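Local coordinates for protein phosphodiesterase MJ0936 (Methanocaldococcus jannaschii, PDB 2AHD) that is a member of the calcineurin-like phosphoesterase superfamily, with two mixed beta-sheets packed against each other and helices along the outside, at residues A[4-9]-A[29-34]; A[52-57]-A[93-98]; A[86-91]-A[153-158]. All blocks are in the same frame, centred on the assembly; numbering follows the deposited sequence.

From the N terminus, contact 1 comes first: strand 3-6 leads through helix 13-24 to strand 30-33, and the two strands lie side by side in the six-stranded sheet. That loop is closed before contact 2 opens at 52-57, on the next strand of the same sheet. Contact 2 closes at 93-98, in the five-stranded sheet, so it ties one sheet to the other. Contact 3 starts at 86-91, just before contact 2 closes, and finds its partner only at 153-158; contacts 2 and 3 therefore cross. Contact 3 joins the two sheets again, at their margin, and Phe93 of contact 2 packs against Ile88, Leu153 and Thr155 of contact 3.

Contact 1. Residues A[4-9]-A[29-34]; sequences GIMSDT and ETVIHC
Strands 3-6 and 30-33 are the two parallel strands of a beta-alpha-beta unit, paired Gly4 with Val31, Ile5 with Ile32 and Met6 with His33. The ladder runs Gly4 N to Thr30 O (3.1 Å), Ile32 N to Gly4 O (2.7 Å), Met6 N to Ile32 O (2.8 Å) and, at its C-terminal end, Cys34 N to Met6 O (3.3 Å). On the face shared by Met6, Val31 and His33, the CG of Met6 lies 3.5 Å from His33 CD2. A chi1 of 68° puts that CG between the backbone N and the carbonyl carbon, and chi2, near 180°, carries SD on to 4.1 Å from Val31 CG1. The His33 ring has the CA of Ser7 over one face, while Thr9 OG1 sits at its edge, in plane, weakly hydrogen-bonded to NE2 (3.4 Å); the same hydroxyl also bonds to Asp36 O. Asp8 opens the Asp-x-His signature of this family, on the loop leaving the first strand. Helix 13-24 covers the Met6 face, with Ala19 and Phe23 against Met6 and Phe23 also on Val31. Behind the opposite face, Ile117 of strand 115-118 meets Ile5 and Ile32, while strand 52-56 flanks strand 30-33 at its other edge.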
ATOM      1  N   GLY A   4      -0.998   3.664  -7.173  1.00 82.20           N
ATOM      2  CA  GLY A   4       0.255   3.110  -6.699  1.00 78.11           C
ATOM      3  C   GLY A   4       0.146   2.327  -5.399  1.00 75.20           C
ATOM      4  O   GLY A   4      -0.579   2.709  -4.477  1.00 75.02           O
ATOM      5  N   ILE A   5       0.884   1.224  -5.328  1.00 72.20           N
ATOM      6  CA  ILE A   5       0.885   0.366  -4.147  1.00 67.69           C
ATOM      7  C   ILE A   5       2.287   0.249  -3.545  1.00 65.01           C
ATOM      8  O   ILE A   5       3.278   0.103  -4.270  1.00 65.72           O
ATOM      9  CB  ILE A   5       0.413  -1.045  -4.505  1.00 67.27           C
ATOM     10  CG1 ILE A   5      -0.833  -0.967  -5.379  1.00 66.46           C
ATOM     11  CG2 ILE A   5       0.119  -1.822  -3.244  1.00 67.23           C
ATOM     12  CD1 ILE A   5      -1.317  -2.314  -5.865  1.00 67.49           C
ATOM     13  N   MET A   6       2.370   0.324  -2.222  1.00 60.47           N
ATOM     14  CA  MET A   6       3.645   0.189  -1.535  1.00 55.54           C
ATOM     15  C   MET A   6       3.370  -0.472  -0.182  1.00 54.38           C
ATOM     16  O   MET A   6       2.217  -0.715   0.161  1.00 53.33           O
ATOM     17  CB  MET A   6       4.353   1.558  -1.411  1.00 50.94           C
ATOM     18  CG  MET A   6       3.714   2.578  -0.502  1.00 46.90           C
ATOM     19  SD  MET A   6       4.396   4.202  -0.786  1.00 41.34           S
ATOM     20  CE  MET A   6       6.017   4.011  -0.416  1.00 38.72           C
ATOM     21  N   SER A   7       4.422  -0.799   0.567  1.00 54.31           N
ATOM     22  CA  SER A   7       4.271  -1.457   1.869  1.00 52.83           C
ATOM     23  C   SER A   7       5.616  -1.656   2.561  1.00 53.15           C
ATOM     24  O   SER A   7       6.657  -1.656   1.914  1.00 52.68           O
ATOM     25  CB  SER A   7       3.577  -2.816   1.679  1.00 50.84           C
ATOM     26  OG  SER A   7       3.380  -3.489   2.906  1.00 47.06           O
ATOM     27  N   ASP A   8       5.585  -1.823   3.878  1.00 54.57           N
ATOM     28  CA  ASP A   8       6.803  -2.045   4.660  1.00 55.63           C
ATOM     29  C   ASP A   8       7.966  -1.193   4.166  1.00 55.45           C
ATOM     30  O   ASP A   8       8.846  -1.694   3.475  1.00 56.65           O
ATOM     31  CB  ASP A   8       7.228  -3.516   4.589  1.00 54.89           C
ATOM     32  CG  ASP A   8       6.063  -4.463   4.671  1.00 55.90           C
ATOM     33  OD1 ASP A   8       5.333  -4.401   5.667  1.00 58.11           O
ATOM     34  OD2 ASP A   8       5.871  -5.273   3.736  1.00 58.40           O
ATOM     35  N   THR A   9       7.977   0.083   4.517  1.00 54.72           N
ATOM     36  CA  THR A   9       9.058   0.959   4.102  1.00 55.38           C
ATOM     37  C   THR A   9      10.151   0.996   5.172  1.00 56.27           C
ATOM     38  O   THR A   9      11.315   1.276   4.882  1.00 56.44           O
ATOM     39  CB  THR A   9       8.546   2.362   3.858  1.00 55.26           C
ATOM     40  OG1 THR A   9       7.733   2.766   4.967  1.00 55.41           O
ATOM     41  CG2 THR A   9       7.747   2.405   2.577  1.00 54.26           C
ATOM     42  N   GLU A  29      -3.478   8.379  -9.273  1.00 94.56           N
ATOM     43  CA  GLU A  29      -4.480   9.221  -8.639  1.00 93.67           C
ATOM     44  C   GLU A  29      -4.299   9.153  -7.121  1.00 91.46           C
ATOM     45  O   GLU A  29      -4.247  10.175  -6.435  1.00 91.16           O
ATOM     46  CB  GLU A  29      -5.893   8.751  -9.047  1.00 94.89           C
ATOM     47  CG  GLU A  29      -5.991   7.265  -9.437  1.00 96.00           C
ATOM     48  CD  GLU A  29      -7.433   6.763  -9.642  1.00 97.64           C
ATOM     49  OE1 GLU A  29      -8.196   6.691  -8.647  1.00 96.68           O
ATOM     50  OE2 GLU A  29      -7.796   6.434 -10.801  1.00 97.42           O
ATOM     51  N   THR A  30      -4.182   7.936  -6.605  1.00 88.50           N
ATOM     52  CA  THR A  30      -4.007   7.732  -5.177  1.00 85.55           C
ATOM     53  C   THR A  30      -2.929   6.668  -4.922  1.00 83.96           C
ATOM     54  O   THR A  30      -2.505   5.967  -5.848  1.00 83.64           O
ATOM     55  CB  THR A  30      -5.320   7.278  -4.533  1.00 85.13           C
ATOM     56  OG1 THR A  30      -5.370   5.852  -4.518  1.00 85.12           O
ATOM     57  CG2 THR A  30      -6.509   7.789  -5.332  1.00 85.58           C
ATOM     58  N   VAL A  31      -2.482   6.557  -3.670  1.00 81.12           N
ATOM     59  CA  VAL A  31      -1.459   5.583  -3.302  1.00 77.49           C
ATOM     60  C   VAL A  31      -1.849   4.793  -2.066  1.00 75.88           C
ATOM     61  O   VAL A  31      -2.274   5.366  -1.066  1.00 75.74           O
ATOM     62  CB  VAL A  31      -0.103   6.257  -3.026  1.00 76.95           C
ATOM     63  CG1 VAL A  31       0.884   5.234  -2.534  1.00 77.58           C
ATOM     64  CG2 VAL A  31       0.435   6.893  -4.292  1.00 76.23           C
ATOM     65  N   ILE A  32      -1.707   3.472  -2.154  1.00 74.02           N
ATOM     66  CA  ILE A  32      -2.012   2.565  -1.043  1.00 71.02           C
ATOM     67  C   ILE A  32      -0.702   2.128  -0.378  1.00 69.47           C
ATOM     68  O   ILE A  32       0.241   1.727  -1.059  1.00 70.08           O
ATOM     69  CB  ILE A  32      -2.728   1.296  -1.534  1.00 70.32           C
ATOM     70  CG1 ILE A  32      -3.999   1.665  -2.278  1.00 68.40           C
ATOM     71  CG2 ILE A  32      -3.045   0.392  -0.361  1.00 70.70           C
ATOM     72  CD1 ILE A  32      -4.748   0.469  -2.779  1.00 67.78           C
ATOM     73  N   HIS A  33      -0.646   2.211   0.944  1.00 66.97           N
ATOM     74  CA  HIS A  33       0.539   1.823   1.699  1.00 65.37           C
ATOM     75  C   HIS A  33      -0.003   0.949   2.804  1.00 64.13           C
ATOM     76  O   HIS A  33      -0.676   1.430   3.695  1.00 65.11           O
ATOM     77  CB  HIS A  33       1.204   3.067   2.279  1.00 64.71           C
ATOM     78  CG  HIS A  33       2.476   2.794   3.018  1.00 65.24           C
ATOM     79  ND1 HIS A  33       2.558   1.887   4.051  1.00 64.80           N
ATOM     80  CD2 HIS A  33       3.706   3.347   2.905  1.00 65.17           C
ATOM     81  CE1 HIS A  33       3.782   1.893   4.544  1.00 63.98           C
ATOM     82  NE2 HIS A  33       4.499   2.772   3.868  1.00 64.40           N
ATOM     83  N   CYS A  34       0.270  -0.339   2.757  1.00 63.07           N
ATOM     84  CA  CYS A  34      -0.291  -1.205   3.779  1.00 64.17           C
ATOM     85  C   CYS A  34       0.635  -1.613   4.891  1.00 65.05           C
ATOM     86  O   CYS A  34       0.199  -2.173   5.890  1.00 64.73           O
ATOM     87  CB  CYS A  34      -0.863  -2.470   3.135  1.00 63.71           C
ATOM     88  SG  CYS A  34      -0.266  -2.841   1.476  1.00 57.99           S
TER

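Contact 2. Residues A[52-57]-A[93-98]; sequences NIIATY and FFITHG
Thr56, Ile95 and His97 bury the most surface where residues 52-57 meet residues 93-98, strands 52-56 and 91-96 coming from different sheets, their directions 53° apart. Thr56 works through both branches. Its methyl CG2 presses on the backbone of the partner, 3.3 Å from His97 N and 3.7 Å from Thr96 CA, because chi1 of -77° swings it anti to Thr56 N. The hydroxyl lies on the Ile95 side, OG1 3.8 Å from Ile95 CG2, and has a weak hydrogen bond to Asp81 O. Further back, Ile95 reaches out with CD1 to CG2 of Ile54 (4.0 Å), the two side chains crossing at about a right angle. His97 touches by its CB, 3.3 Å from Tyr57 O. Its ring leads away from the 52-57 segment, and weak hydrogen bonds pair ND1 with Cys34 O and NE2 with Asn59 OD1. A water hydrogen-bonded to Thr96 OG1 (2.8 Å) also bonds weakly to Tyr57 O (3.3 Å). Strand 52-56 runs between strands 30-33 and 79-81 in the six-stranded sheet; strand 91-96 lies between 83-88 and 115-118 in the other, so the contact belongs to the core between the sheets.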
ATOM      1  N   ASN A  52      -3.316  10.934  -3.223  1.00 82.14           N
ATOM      2  CA  ASN A  52      -3.760  10.879  -1.832  1.00 82.29           C
ATOM      3  C   ASN A  52      -3.403   9.507  -1.265  1.00 81.56           C
ATOM      4  O   ASN A  52      -2.981   8.615  -2.001  1.00 82.00           O
ATOM      5  CB  ASN A  52      -5.263  11.101  -1.737  1.00 84.08           C
ATOM      6  CG  ASN A  52      -6.043  10.048  -2.484  1.00 85.73           C
ATOM      7  OD1 ASN A  52      -5.890   9.896  -3.700  1.00 85.15           O
ATOM      8  ND2 ASN A  52      -6.880   9.306  -1.761  1.00 86.21           N
ATOM      9  N   ILE A  53      -3.604   9.320   0.035  1.00 79.97           N
ATOM     10  CA  ILE A  53      -3.222   8.064   0.666  1.00 78.18           C
ATOM     11  C   ILE A  53      -4.288   7.247   1.382  1.00 77.54           C
ATOM     12  O   ILE A  53      -5.158   7.775   2.078  1.00 77.33           O
ATOM     13  CB  ILE A  53      -2.063   8.310   1.670  1.00 77.31           C
ATOM     14  CG1 ILE A  53      -0.893   8.995   0.956  1.00 76.25           C
ATOM     15  CG2 ILE A  53      -1.620   6.990   2.290  1.00 77.16           C
ATOM     16  CD1 ILE A  53       0.234   9.408   1.861  1.00 74.81           C
ATOM     17  N   ILE A  54      -4.191   5.935   1.194  1.00 76.84           N
ATOM     18  CA  ILE A  54      -5.072   4.961   1.834  1.00 76.39           C
ATOM     19  C   ILE A  54      -4.068   4.000   2.459  1.00 76.26           C
ATOM     20  O   ILE A  54      -3.505   3.147   1.772  1.00 77.06           O
ATOM     21  CB  ILE A  54      -5.939   4.168   0.817  1.00 76.22           C
ATOM     22  CG1 ILE A  54      -6.650   5.120  -0.148  1.00 76.24           C
ATOM     23  CG2 ILE A  54      -6.960   3.328   1.563  1.00 74.64           C
ATOM     24  CD1 ILE A  54      -5.724   5.818  -1.136  1.00 76.82           C
ATOM     25  N   ALA A  55      -3.821   4.153   3.755  1.00 75.48           N
ATOM     26  CA  ALA A  55      -2.849   3.317   4.441  1.00 73.68           C
ATOM     27  C   ALA A  55      -3.460   2.420   5.503  1.00 72.65           C
ATOM     28  O   ALA A  55      -4.570   2.649   5.964  1.00 72.45           O
ATOM     29  CB  ALA A  55      -1.783   4.197   5.061  1.00 73.97           C
ATOM     30  N   THR A  56      -2.718   1.390   5.883  1.00 71.92           N
ATOM     31  CA  THR A  56      -3.161   0.450   6.900  1.00 70.73           C
ATOM     32  C   THR A  56      -2.048   0.288   7.918  1.00 70.22           C
ATOM     33  O   THR A  56      -0.869   0.321   7.567  1.00 71.18           O
ATOM     34  CB  THR A  56      -3.489  -0.914   6.291  1.00 70.75           C
ATOM     35  OG1 THR A  56      -4.757  -0.845   5.634  1.00 70.54           O
ATOM     36  CG2 THR A  56      -3.544  -1.977   7.365  1.00 71.09           C
ATOM     37  N   TYR A  57      -2.424   0.114   9.179  1.00 69.61           N
ATOM     38  CA  TYR A  57      -1.452  -0.034  10.257  1.00 68.92           C
ATOM     39  C   TYR A  57      -0.688  -1.349  10.197  1.00 67.15           C
ATOM     40  O   TYR A  57      -1.258  -2.414   9.962  1.00 68.47           O
ATOM     41  CB  TYR A  57      -2.144   0.092  11.624  1.00 70.63           C
ATOM     42  CG  TYR A  57      -2.677   1.471  11.928  1.00 72.25           C
ATOM     43  CD1 TYR A  57      -1.825   2.568  11.985  1.00 71.19           C
ATOM     44  CD2 TYR A  57      -4.041   1.681  12.145  1.00 73.32           C
ATOM     45  CE1 TYR A  57      -2.313   3.842  12.248  1.00 72.85           C
ATOM     46  CE2 TYR A  57      -4.542   2.960  12.411  1.00 73.06           C
ATOM     47  CZ  TYR A  57      -3.671   4.036  12.458  1.00 72.83           C
ATOM     48  OH  TYR A  57      -4.156   5.304  12.696  1.00 72.26           O
ATOM     49  N   PHE A  93     -12.114  -3.350  -3.355  1.00 85.73           N
ATOM     50  CA  PHE A  93     -10.817  -3.520  -2.716  1.00 83.50           C
ATOM     51  C   PHE A  93     -10.910  -3.888  -1.245  1.00 82.19           C
ATOM     52  O   PHE A  93     -11.895  -3.578  -0.574  1.00 82.73           O
ATOM     53  CB  PHE A  93      -9.995  -2.228  -2.799  1.00 83.46           C
ATOM     54  CG  PHE A  93      -9.455  -1.919  -4.164  1.00 83.93           C
ATOM     55  CD1 PHE A  93     -10.273  -1.408  -5.156  1.00 83.91           C
ATOM     56  CD2 PHE A  93      -8.110  -2.109  -4.448  1.00 83.98           C
ATOM     57  CE1 PHE A  93      -9.758  -1.088  -6.410  1.00 83.44           C
ATOM     58  CE2 PHE A  93      -7.591  -1.791  -5.699  1.00 83.67           C
ATOM     59  CZ  PHE A  93      -8.415  -1.279  -6.679  1.00 82.75           C
ATOM     60  N   PHE A  94      -9.872  -4.565  -0.763  1.00 80.15           N
ATOM     61  CA  PHE A  94      -9.729  -4.910   0.647  1.00 77.70           C
ATOM     62  C   PHE A  94      -8.251  -4.808   0.933  1.00 75.54           C
ATOM     63  O   PHE A  94      -7.457  -5.549   0.367  1.00 74.84           O
ATOM     64  CB  PHE A  94     -10.182  -6.308   0.993  1.00 76.97           C
ATOM     65  CG  PHE A  94     -10.086  -6.595   2.458  1.00 78.29           C
ATOM     66  CD1 PHE A  94     -10.791  -5.823   3.372  1.00 79.00           C
ATOM     67  CD2 PHE A  94      -9.274  -7.611   2.934  1.00 79.36           C
ATOM     68  CE1 PHE A  94     -10.689  -6.059   4.741  1.00 79.65           C
ATOM     69  CE2 PHE A  94      -9.165  -7.855   4.308  1.00 79.36           C
ATOM     70  CZ  PHE A  94      -9.877  -7.076   5.210  1.00 79.04           C
ATOM     71  N   ILE A  95      -7.893  -3.885   1.816  1.00 73.69           N
ATOM     72  CA  ILE A  95      -6.505  -3.636   2.153  1.00 71.24           C
ATOM     73  C   ILE A  95      -6.193  -3.922   3.610  1.00 69.89           C
ATOM     74  O   ILE A  95      -6.993  -3.646   4.494  1.00 69.10           O
ATOM     75  CB  ILE A  95      -6.162  -2.183   1.855  1.00 70.83           C
ATOM     76  CG1 ILE A  95      -6.624  -1.837   0.441  1.00 70.75           C
ATOM     77  CG2 ILE A  95      -4.682  -1.960   2.002  1.00 71.91           C
ATOM     78  CD1 ILE A  95      -6.434  -0.390   0.070  1.00 70.78           C
ATOM     79  N   THR A  96      -5.016  -4.484   3.849  1.00 69.47           N
ATOM     80  CA  THR A  96      -4.583  -4.806   5.203  1.00 69.03           C
ATOM     81  C   THR A  96      -3.127  -5.226   5.189  1.00 68.74           C
ATOM     82  O   THR A  96      -2.672  -5.842   4.241  1.00 69.23           O
ATOM     83  CB  THR A  96      -5.443  -5.950   5.835  1.00 68.14           C
ATOM     84  OG1 THR A  96      -5.019  -6.168   7.186  1.00 66.13           O
ATOM     85  CG2 THR A  96      -5.301  -7.256   5.052  1.00 65.73           C
ATOM     86  N   HIS A  97      -2.394  -4.863   6.231  1.00 68.90           N
ATOM     87  CA  HIS A  97      -0.992  -5.235   6.352  1.00 69.67           C
ATOM     88  C   HIS A  97      -1.057  -6.724   6.637  1.00 71.30           C
ATOM     89  O   HIS A  97      -1.868  -7.134   7.466  1.00 71.99           O
ATOM     90  CB  HIS A  97      -0.395  -4.498   7.546  1.00 68.48           C
ATOM     91  CG  HIS A  97       1.035  -4.828   7.821  1.00 67.05           C
ATOM     92  ND1 HIS A  97       2.066  -4.378   7.031  1.00 66.29           N
ATOM     93  CD2 HIS A  97       1.609  -5.536   8.822  1.00 66.46           C
ATOM     94  CE1 HIS A  97       3.215  -4.790   7.534  1.00 66.46           C
ATOM     95  NE2 HIS A  97       2.966  -5.495   8.621  1.00 66.44           N
ATOM     96  N   GLY A  98      -0.244  -7.534   5.959  1.00 72.03           N
ATOM     97  CA  GLY A  98      -0.270  -8.977   6.208  1.00 75.78           C
ATOM     98  C   GLY A  98      -0.949  -9.323   7.526  1.00 77.05           C
ATOM     99  O   GLY A  98      -2.118  -9.685   7.539  1.00 77.60           O
TER
HETATM  100  O   HOH W   1      -3.534  -4.645   9.075  1.00 87.33           O

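Contact 3. Residues A[86-91]-A[153-158]; sequences VEIDDL and LDTEKK
A type I' beta turn, Ile88 to Leu91, caps the hairpin of strands 83-88 and 91-96 and here meets the turn that follows strand 149-154. The hairpin is closed by a pair of backbone bonds, Ile88 N to Leu91 O (2.9 Å) and Leu91 N to Ile88 O (2.7 Å), with Asp89 and Asp90 both at positive phi, as this turn type requires. Thr155 sits at the centre of the meeting. Its OG1 lies 2.8 Å from Asp89 OD2, and the side chains of Asp89 and Thr155 cross at about a right angle. The carboxylate of Glu156 is also near this hydroxyl, but it is doubtfully placed in the model. Leu91 lays CD1 against the Thr155 backbone, 3.6 Å from Thr155 O; its second methyl, CD2, lies 4.3 Å from Lys158 CD. Ile88 contributes only its CG2, at 4.3 Å from Thr155 CG2. The turn after strand 149-154 fits an Asx motif, Lys157 N to Asp154 OD2, though the Asp154 carboxylate too is not securely placed. Ile3 of strand 3-6 packs on Thr155, and Met1 touches both Asp89 and Glu156. Two hairpin turns, one from each sheet, thus meet at the margin of the two-sheet sandwich of calcineurin-like phosphoesterases.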
ATOM      1  N   VAL A  86     -13.043  -0.761   0.277  1.00 82.95           N
ATOM      2  CA  VAL A  86     -13.433   0.330  -0.611  1.00 85.27           C
ATOM      3  C   VAL A  86     -13.668  -0.125  -2.041  1.00 87.42           C
ATOM      4  O   VAL A  86     -13.629  -1.316  -2.347  1.00 87.62           O
ATOM      5  CB  VAL A  86     -12.358   1.429  -0.672  1.00 84.69           C
ATOM      6  CG1 VAL A  86     -12.094   1.971   0.704  1.00 84.59           C
ATOM      7  CG2 VAL A  86     -11.085   0.882  -1.291  1.00 84.09           C
ATOM      8  N   GLU A  87     -13.919   0.848  -2.912  1.00 89.66           N
ATOM      9  CA  GLU A  87     -14.132   0.589  -4.329  1.00 92.02           C
ATOM     10  C   GLU A  87     -13.562   1.728  -5.155  1.00 92.45           C
ATOM     11  O   GLU A  87     -13.565   2.876  -4.735  1.00 92.64           O
ATOM     12  CB  GLU A  87     -15.621   0.433  -4.663  1.00 93.68           C
ATOM     13  CG  GLU A  87     -15.899   0.511  -6.178  1.00 96.60           C
ATOM     14  CD  GLU A  87     -17.348   0.239  -6.568  1.00 98.10           C
ATOM     15  OE1 GLU A  87     -17.697   0.513  -7.742  1.00 98.47           O
ATOM     16  OE2 GLU A  87     -18.127  -0.252  -5.715  1.00 98.81           O
ATOM     17  N   ILE A  88     -13.057   1.395  -6.331  1.00 93.36           N
ATOM     18  CA  ILE A  88     -12.503   2.386  -7.234  1.00 94.93           C
ATOM     19  C   ILE A  88     -12.643   1.791  -8.624  1.00 96.56           C
ATOM     20  O   ILE A  88     -12.399   0.600  -8.818  1.00 97.00           O
ATOM     21  CB  ILE A  88     -11.005   2.659  -6.961  1.00 95.01           C
ATOM     22  CG1 ILE A  88     -10.794   3.116  -5.515  1.00 95.04           C
ATOM     23  CG2 ILE A  88     -10.487   3.710  -7.929  1.00 95.37           C
ATOM     24  CD1 ILE A  88     -10.658   1.980  -4.505  1.00 95.27           C
ATOM     25  N   ASP A  89     -13.046   2.610  -9.589  1.00 98.40           N
ATOM     26  CA  ASP A  89     -13.212   2.122 -10.954  1.00 99.55           C
ATOM     27  C   ASP A  89     -14.061   0.863 -10.977  1.00 99.56           C
ATOM     28  O   ASP A  89     -13.761  -0.086 -11.702  1.00 98.81           O
ATOM     29  CB  ASP A  89     -11.848   1.834 -11.576  1.00101.39           C
ATOM     30  CG  ASP A  89     -11.270   3.035 -12.291  1.00102.71           C
ATOM     31  OD1 ASP A  89     -11.603   3.213 -13.481  1.00104.18           O
ATOM     32  OD2 ASP A  89     -10.499   3.800 -11.667  1.00103.56           O
ATOM     33  N   ASP A  90     -15.116   0.859 -10.164  1.00 99.98           N
ATOM     34  CA  ASP A  90     -16.041  -0.269 -10.080  1.00100.03           C
ATOM     35  C   ASP A  90     -15.466  -1.494  -9.369  1.00 98.55           C
ATOM     36  O   ASP A  90     -16.190  -2.457  -9.115  1.00 99.04           O
ATOM     37  CB  ASP A  90     -16.510  -0.680 -11.487  1.00102.29           C
ATOM     38  CG  ASP A  90     -17.398   0.370 -12.145  1.00103.99           C
ATOM     39  OD1 ASP A  90     -18.498   0.641 -11.607  1.00105.22           O
ATOM     40  OD2 ASP A  90     -16.994   0.920 -13.197  1.00104.41           O
ATOM     41  N   LEU A  91     -14.173  -1.451  -9.047  1.00 96.38           N
ATOM     42  CA  LEU A  91     -13.500  -2.568  -8.388  1.00 93.32           C
ATOM     43  C   LEU A  91     -13.613  -2.545  -6.879  1.00 91.88           C
ATOM     44  O   LEU A  91     -13.528  -1.490  -6.260  1.00 90.95           O
ATOM     45  CB  LEU A  91     -12.029  -2.590  -8.786  1.00 93.14           C
ATOM     46  CG  LEU A  91     -11.812  -2.848 -10.275  1.00 93.04           C
ATOM     47  CD1 LEU A  91     -10.382  -2.518 -10.668  1.00 92.45           C
ATOM     48  CD2 LEU A  91     -12.159  -4.297 -10.577  1.00 92.77           C
ATOM     49  N   LEU A 153      -0.965  -0.284 -10.231  1.00 82.57           N
ATOM     50  CA  LEU A 153      -2.127  -0.994 -10.756  1.00 85.57           C
ATOM     51  C   LEU A 153      -2.952  -0.139 -11.708  1.00 88.93           C
ATOM     52  O   LEU A 153      -3.144   1.060 -11.489  1.00 89.03           O
ATOM     53  CB  LEU A 153      -3.027  -1.458  -9.616  1.00 83.02           C
ATOM     54  CG  LEU A 153      -4.275  -2.211 -10.063  1.00 80.65           C
ATOM     55  CD1 LEU A 153      -3.877  -3.407 -10.885  1.00 80.84           C
ATOM     56  CD2 LEU A 153      -5.061  -2.647  -8.860  1.00 80.28           C
ATOM     57  N   ASP A 154      -3.445  -0.778 -12.760  1.00 92.52           N
ATOM     58  CA  ASP A 154      -4.260  -0.110 -13.764  1.00 95.95           C
ATOM     59  C   ASP A 154      -5.728  -0.460 -13.517  1.00 97.13           C
ATOM     60  O   ASP A 154      -6.251  -1.411 -14.096  1.00 97.03           O
ATOM     61  CB  ASP A 154      -3.838  -0.579 -15.159  1.00 97.95           C
ATOM     62  CG  ASP A 154      -4.396   0.296 -16.263  1.00 99.91           C
ATOM     63  OD1 ASP A 154      -4.126   1.518 -16.227  1.00101.47           O
ATOM     64  OD2 ASP A 154      -5.090  -0.233 -17.164  1.00 99.93           O
ATOM     65  N   THR A 155      -6.387   0.304 -12.650  1.00 99.05           N
ATOM     66  CA  THR A 155      -7.794   0.062 -12.326  1.00101.12           C
ATOM     67  C   THR A 155      -8.609  -0.016 -13.602  1.00102.32           C
ATOM     68  O   THR A 155      -9.695  -0.595 -13.643  1.00102.92           O
ATOM     69  CB  THR A 155      -8.366   1.186 -11.438  1.00101.07           C
ATOM     70  OG1 THR A 155      -8.042   2.458 -12.011  1.00101.54           O
ATOM     71  CG2 THR A 155      -7.796   1.100 -10.025  1.00101.30           C
ATOM     72  N   GLU A 156      -8.054   0.572 -14.649  1.00103.92           N
ATOM     73  CA  GLU A 156      -8.684   0.602 -15.956  1.00105.52           C
ATOM     74  C   GLU A 156      -8.724  -0.803 -16.561  1.00105.48           C
ATOM     75  O   GLU A 156      -9.726  -1.514 -16.445  1.00104.86           O
ATOM     76  CB  GLU A 156      -7.900   1.557 -16.869  1.00106.68           C
ATOM     77  CG  GLU A 156      -7.603   2.927 -16.227  1.00109.04           C
ATOM     78  CD  GLU A 156      -6.377   2.931 -15.288  1.00109.84           C
ATOM     79  OE1 GLU A 156      -5.331   3.504 -15.675  1.00109.39           O
ATOM     80  OE2 GLU A 156      -6.452   2.371 -14.167  1.00110.22           O
ATOM     81  N   LYS A 157      -7.618  -1.200 -17.186  1.00105.27           N
ATOM     82  CA  LYS A 157      -7.510  -2.505 -17.828  1.00104.10           C
ATOM     83  C   LYS A 157      -7.074  -3.628 -16.873  1.00103.33           C
ATOM     84  O   LYS A 157      -6.830  -4.751 -17.311  1.00103.27           O
ATOM     85  CB  LYS A 157      -6.520  -2.417 -18.990  1.00104.68           C
ATOM     86  CG  LYS A 157      -6.451  -1.044 -19.655  1.00105.85           C
ATOM     87  CD  LYS A 157      -5.389  -0.987 -20.765  1.00106.59           C
ATOM     88  CE  LYS A 157      -5.734  -1.893 -21.953  1.00106.61           C
ATOM     89  NZ  LYS A 157      -4.778  -1.750 -23.094  1.00106.02           N
ATOM     90  N   LYS A 158      -6.977  -3.325 -15.579  1.00102.49           N
ATOM     91  CA  LYS A 158      -6.568  -4.303 -14.563  1.00101.66           C
ATOM     92  C   LYS A 158      -5.140  -4.839 -14.718  1.00101.79           C
ATOM     93  O   LYS A 158      -4.885  -6.020 -14.474  1.00100.95           O
ATOM     94  CB  LYS A 158      -7.531  -5.493 -14.536  1.00101.07           C
ATOM     95  CG  LYS A 158      -8.847  -5.243 -13.816  1.00 99.80           C
ATOM     96  CD  LYS A 158      -9.072  -6.289 -12.720  1.00 98.46           C
ATOM     97  CE  LYS A 158      -8.992  -7.718 -13.252  1.00 97.54           C
ATOM     98  NZ  LYS A 158      -9.171  -8.743 -12.187  1.00 96.03           N
TER